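Local coordinates for protein chitinase A (Pteris ryukyuensis, PDB 4RL3) that probably hydrolyses the glycosidic bonds of chitin, this chain being the catalytic domain of a family 18 chitinase from a fern, at residues 133-145 / 165-177. Residues are numbered along the deposited sequence; the frame is centred on the assembly and turned at random.
Sequences TFVSCIGQLITQL and QYTALFGQYSSVI
Tyr173 lays its ring flat on the backbone of Gly139: the Gly139 CA stands 3.4 Å above the centre of the Tyr173 ring, almost on its normal, in a textbook CH-pi contact. With CG anti to its own carbonyl carbon (chi1 -71°), the ring is swung onto the other helix. With no beta carbon at Gly139 the ring can come this close; one would run into Tyr173 CE2. Next to it, Thr143 OG1 lies 3.6 Å from Tyr173 CD1 while donating to Gly139 O at 2.7 Å; that oxygen also takes Thr143 N, from the opposite face of its carbonyl plane. Replacing Tyr173 by an alanine is likely to leave Gly139 CA without its aromatic cover and to open a gap beside Val135 and Thr143. Val135 is a knob in the hole formed by Ala168, Leu169, Gln172 and Tyr173, its CG2 branch 3.9 Å from Ala168 CB. These are neighbouring helices, 131-147 and 163-173, on the outside of the TIM barrel of the GH18 fold, linked through strand 153-156; their segments 133-145 and 165-173 cross at -44°. Phe134, Ile138, Ile142, Tyr166 and Leu169 are buried and pack tightly toward strands 118-123 and 153-156. Leu169 CD2 meets Ile138 CG2 at 3.6 Å, and Phe134 turns its ring edge to one face of Tyr166, centroids 5.6 Å apart and planes at 73°. The Tyr166 hydroxyl is bonded to Tyr123 O, on strand 118-123, which fixes the far end of that ring. At the less covered end, Ile142 CG2 touches Val176 CG2 at 3.7 Å. The solvent side is thinner: exposed Gln172 meets the other helix mainly with the end of its extended chain, Gln172 NE2 lying 3.3 Å from Val135 CG1, and no hydrogen bond joins the two segments anywhere.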
loop_
_atom_site.group_PDB
_atom_site.type_symbol
_atom_site.label_atom_id
_atom_site.label_comp_id
_atom_site.label_asym_id
_atom_site.label_seq_id
_atom_site.Cartn_x
_atom_site.Cartn_y
_atom_site.Cartn_z
ATOM N N THR A 133 -19.846 -3.621 7.663
ATOM C CA THR A 133 -20.061 -3.580 6.221
ATOM C C THR A 133 -18.733 -3.473 5.483
ATOM O O THR A 133 -18.490 -4.221 4.547
ATOM C CB THR A 133 -21.012 -2.447 5.821
ATOM O OG1 THR A 133 -22.323 -2.742 6.327
ATOM C CG2 THR A 133 -21.068 -2.286 4.310
ATOM N N PHE A 134 -17.871 -2.561 5.928
ATOM C CA PHE A 134 -16.542 -2.414 5.336
ATOM C C PHE A 134 -15.748 -3.721 5.393
ATOM O O PHE A 134 -15.194 -4.165 4.391
ATOM C CB PHE A 134 -15.760 -1.290 6.028
ATOM C CG PHE A 134 -14.331 -1.163 5.574
ATOM C CD1 PHE A 134 -14.035 -0.729 4.294
ATOM C CD2 PHE A 134 -13.282 -1.491 6.424
ATOM C CE1 PHE A 134 -12.726 -0.617 3.874
ATOM C CE2 PHE A 134 -11.958 -1.361 6.016
ATOM C CZ PHE A 134 -11.686 -0.945 4.729
ATOM N N VAL A 135 -15.711 -4.342 6.563
ATOM C CA VAL A 135 -14.928 -5.549 6.741
ATOM C C VAL A 135 -15.449 -6.680 5.849
ATOM O O VAL A 135 -14.671 -7.402 5.225
ATOM C CB VAL A 135 -14.893 -5.969 8.233
ATOM C CG1 VAL A 135 -14.319 -7.364 8.406
ATOM C CG2 VAL A 135 -14.113 -4.948 9.063
ATOM N N SER A 136 -16.765 -6.841 5.790
ATOM C CA SER A 136 -17.357 -7.857 4.937
ATOM C C SER A 136 -16.996 -7.641 3.464
ATOM O O SER A 136 -16.604 -8.570 2.774
ATOM C CB SER A 136 -18.874 -7.846 5.095
ATOM O OG SER A 136 -19.459 -8.892 4.333
ATOM N N CYS A 137 -17.124 -6.403 2.998
ATOM C CA CYS A 137 -16.810 -6.089 1.599
ATOM C C CYS A 137 -15.358 -6.426 1.259
ATOM O O CYS A 137 -15.076 -7.109 0.274
ATOM C CB CYS A 137 -17.051 -4.602 1.305
ATOM S SG CYS A 137 -18.793 -4.159 1.134
ATOM N N ILE A 138 -14.436 -5.932 2.067
ATOM C CA ILE A 138 -13.019 -6.094 1.759
ATOM C C ILE A 138 -12.552 -7.534 1.976
ATOM O O ILE A 138 -11.776 -8.070 1.174
ATOM C CB ILE A 138 -12.146 -5.131 2.591
ATOM C CG1 ILE A 138 -12.491 -3.672 2.265
ATOM C CG2 ILE A 138 -10.660 -5.404 2.374
ATOM C CD1 ILE A 138 -12.346 -3.282 0.817
ATOM N N GLY A 139 -13.004 -8.155 3.059
ATOM C CA GLY A 139 -12.629 -9.531 3.334
ATOM C C GLY A 139 -13.069 -10.460 2.217
ATOM O O GLY A 139 -12.314 -11.331 1.761
ATOM N N GLN A 140 -14.293 -10.269 1.745
ATOM C CA GLN A 140 -14.808 -11.067 0.623
ATOM C C GLN A 140 -14.040 -10.793 -0.666
ATOM O O GLN A 140 -13.740 -11.705 -1.416
ATOM C CB GLN A 140 -16.287 -10.781 0.404
ATOM C CG GLN A 140 -17.190 -11.381 1.455
ATOM C CD GLN A 140 -18.649 -11.201 1.083
ATOM O OE1 GLN A 140 -19.123 -11.799 0.117
ATOM N NE2 GLN A 140 -19.363 -10.363 1.819
ATOM N N LEU A 141 -13.745 -9.522 -0.932
ATOM C CA LEU A 141 -12.974 -9.132 -2.113
ATOM C C LEU A 141 -11.621 -9.851 -2.129
ATOM O O LEU A 141 -11.253 -10.475 -3.121
ATOM C CB LEU A 141 -12.773 -7.618 -2.124
ATOM C CG LEU A 141 -11.790 -7.054 -3.148
ATOM C CD1 LEU A 141 -12.236 -7.382 -4.570
ATOM C CD2 LEU A 141 -11.636 -5.561 -2.960
ATOM N N ILE A 142 -10.895 -9.772 -1.018
ATOM C CA ILE A 142 -9.568 -10.392 -0.957
ATOM C C ILE A 142 -9.664 -11.915 -1.070
ATOM O O ILE A 142 -8.894 -12.555 -1.790
ATOM C CB ILE A 142 -8.815 -10.000 0.333
ATOM C CG1 ILE A 142 -8.500 -8.512 0.329
ATOM C CG2 ILE A 142 -7.539 -10.808 0.469
ATOM C CD1 ILE A 142 -8.024 -7.982 1.670
ATOM N N THR A 143 -10.626 -12.487 -0.355
ATOM C CA THR A 143 -10.802 -13.930 -0.315
ATOM C C THR A 143 -11.120 -14.463 -1.711
ATOM O O THR A 143 -10.533 -15.460 -2.155
ATOM C CB THR A 143 -11.913 -14.317 0.682
ATOM O OG1 THR A 143 -11.509 -13.946 2.005
ATOM C CG2 THR A 143 -12.213 -15.807 0.632
ATOM N N GLN A 144 -12.008 -13.782 -2.423
ATOM C CA GLN A 144 -12.343 -14.193 -3.785
ATOM C C GLN A 144 -11.179 -14.022 -4.760
ATOM O O GLN A 144 -10.948 -14.894 -5.598
ATOM C CB GLN A 144 -13.545 -13.428 -4.313
ATOM C CG GLN A 144 -14.870 -13.845 -3.718
ATOM C CD GLN A 144 -16.058 -13.339 -4.526
ATOM O OE1 GLN A 144 -16.038 -13.323 -5.762
ATOM N NE2 GLN A 144 -17.113 -12.987 -3.833
ATOM N N LEU A 145 -10.451 -12.905 -4.689
ATOM C CA LEU A 145 -9.326 -12.725 -5.603
ATOM C C LEU A 145 -8.252 -13.781 -5.373
ATOM O O LEU A 145 -7.620 -14.217 -6.336
ATOM C CB LEU A 145 -8.730 -11.325 -5.496
ATOM C CG LEU A 145 -9.602 -10.181 -6.029
ATOM C CD1 LEU A 145 -8.943 -8.861 -5.680
ATOM C CD2 LEU A 145 -9.847 -10.254 -7.529
ATOM N N GLN A 165 -11.411 -0.264 12.202
ATOM C CA GLN A 165 -11.740 -0.911 10.939
ATOM C C GLN A 165 -10.715 -1.962 10.551
ATOM O O GLN A 165 -11.065 -3.093 10.211
ATOM C CB GLN A 165 -11.849 0.114 9.816
ATOM C CG GLN A 165 -13.089 0.996 9.907
ATOM C CD GLN A 165 -12.962 2.187 10.847
ATOM O OE1 GLN A 165 -11.876 2.525 11.338
ATOM N NE2 GLN A 165 -14.091 2.835 11.100
ATOM N N TYR A 166 -9.443 -1.594 10.569
ATOM C CA TYR A 166 -8.428 -2.496 10.037
ATOM C C TYR A 166 -8.031 -3.636 10.972
ATOM O O TYR A 166 -7.684 -4.715 10.501
ATOM C CB TYR A 166 -7.223 -1.717 9.539
ATOM C CG TYR A 166 -7.494 -1.041 8.211
ATOM C CD1 TYR A 166 -7.348 -1.739 7.011
ATOM C CD2 TYR A 166 -7.933 0.277 8.150
ATOM C CE1 TYR A 166 -7.606 -1.137 5.795
ATOM C CE2 TYR A 166 -8.198 0.882 6.937
ATOM C CZ TYR A 166 -8.035 0.172 5.764
ATOM O OH TYR A 166 -8.290 0.779 4.545
ATOM N N THR A 167 -8.080 -3.424 12.291
ATOM C CA THR A 167 -7.838 -4.558 13.188
ATOM C C THR A 167 -8.957 -5.602 13.093
ATOM O O THR A 167 -8.705 -6.806 13.172
ATOM C CB THR A 167 -7.632 -4.150 14.663
ATOM O OG1 THR A 167 -8.780 -3.432 15.148
ATOM C CG2 THR A 167 -6.353 -3.329 14.835
ATOM N N ALA A 168 -10.197 -5.145 12.926
ATOM C CA ALA A 168 -11.317 -6.061 12.725
ATOM C C ALA A 168 -11.099 -6.859 11.444
ATOM O O ALA A 168 -11.258 -8.079 11.422
ATOM C CB ALA A 168 -12.633 -5.304 12.661
ATOM N N LEU A 169 -10.712 -6.156 10.380
ATOM C CA LEU A 169 -10.434 -6.795 9.098
ATOM C C LEU A 169 -9.291 -7.804 9.216
ATOM O O LEU A 169 -9.432 -8.954 8.806
ATOM C CB LEU A 169 -10.103 -5.741 8.039
ATOM C CG LEU A 169 -9.681 -6.218 6.646
ATOM C CD1 LEU A 169 -10.715 -7.154 6.015
ATOM C CD2 LEU A 169 -9.391 -5.012 5.757
ATOM N N PHE A 170 -8.163 -7.392 9.798
ATOM C CA PHE A 170 -7.012 -8.286 9.890
ATOM C C PHE A 170 -7.267 -9.502 10.780
ATOM O O PHE A 170 -6.874 -10.617 10.442
ATOM C CB PHE A 170 -5.756 -7.549 10.376
ATOM C CG PHE A 170 -4.520 -8.407 10.344
ATOM C CD1 PHE A 170 -3.830 -8.613 9.156
ATOM C CD2 PHE A 170 -4.072 -9.050 11.488
ATOM C CE1 PHE A 170 -2.707 -9.425 9.109
ATOM C CE2 PHE A 170 -2.961 -9.871 11.439
ATOM C CZ PHE A 170 -2.270 -10.051 10.259
ATOM N N GLY A 171 -7.919 -9.281 11.918
ATOM C CA GLY A 171 -8.157 -10.352 12.882
ATOM C C GLY A 171 -9.047 -11.446 12.324
ATOM O O GLY A 171 -8.980 -12.597 12.764
ATOM N N GLN A 172 -9.862 -11.062 11.341
ATOM C CA GLN A 172 -10.824 -11.931 10.683
ATOM C C GLN A 172 -10.292 -12.631 9.420
ATOM O O GLN A 172 -10.687 -13.757 9.114
ATOM C CB GLN A 172 -12.039 -11.080 10.313
ATOM C CG GLN A 172 -13.307 -11.865 10.060
ATOM C CD GLN A 172 -14.550 -11.018 10.079
ATOM O OE1 GLN A 172 -15.588 -11.420 9.556
ATOM N NE2 GLN A 172 -14.461 -9.823 10.672
ATOM N N TYR A 173 -9.399 -11.959 8.691
ATOM C CA TYR A 173 -8.949 -12.404 7.371
ATOM C C TYR A 173 -7.426 -12.513 7.287
ATOM O O TYR A 173 -6.835 -12.434 6.209
ATOM C CB TYR A 173 -9.496 -11.442 6.296
ATOM C CG TYR A 173 -10.973 -11.591 6.098
ATOM C CD1 TYR A 173 -11.470 -12.607 5.298
ATOM C CD2 TYR A 173 -11.879 -10.743 6.725
ATOM C CE1 TYR A 173 -12.828 -12.774 5.121
ATOM C CE2 TYR A 173 -13.232 -10.910 6.556
ATOM C CZ TYR A 173 -13.700 -11.925 5.750
ATOM O OH TYR A 173 -15.040 -12.133 5.563
ATOM N N SER A 174 -6.772 -12.759 8.423
ATOM C CA SER A 174 -5.310 -12.795 8.409
ATOM C C SER A 174 -4.744 -13.862 7.476
ATOM O O SER A 174 -3.688 -13.666 6.888
ATOM C CB SER A 174 -4.732 -12.932 9.818
ATOM O OG SER A 174 -5.092 -14.155 10.417
ATOM N N SER A 175 -5.451 -14.977 7.294
ATOM C CA SER A 175 -4.944 -16.025 6.414
ATOM C C SER A 175 -4.821 -15.599 4.953
ATOM O O SER A 175 -4.059 -16.209 4.201
ATOM C CB SER A 175 -5.814 -17.276 6.503
ATOM O OG SER A 175 -7.090 -17.048 5.943
ATOM N N VAL A 176 -5.565 -14.573 4.540
ATOM C CA VAL A 176 -5.483 -14.107 3.153
ATOM C C VAL A 176 -4.869 -12.711 3.023
ATOM O O VAL A 176 -4.740 -12.190 1.915
ATOM C CB VAL A 176 -6.854 -14.169 2.430
ATOM C CG1 VAL A 176 -7.303 -15.620 2.266
ATOM C CG2 VAL A 176 -7.915 -13.334 3.139
ATOM N N ILE A 177 -4.460 -12.114 4.139
ATOM C CA ILE A 177 -3.770 -10.836 4.100
ATOM C C ILE A 177 -2.294 -11.085 4.379
ATOM O O ILE A 177 -1.918 -11.445 5.483
ATOM C CB ILE A 177 -4.372 -9.836 5.108
ATOM C CG1 ILE A 177 -5.815 -9.494 4.709
ATOM C CG2 ILE A 177 -3.549 -8.547 5.151
ATOM C CD1 ILE A 177 -6.608 -8.810 5.788
#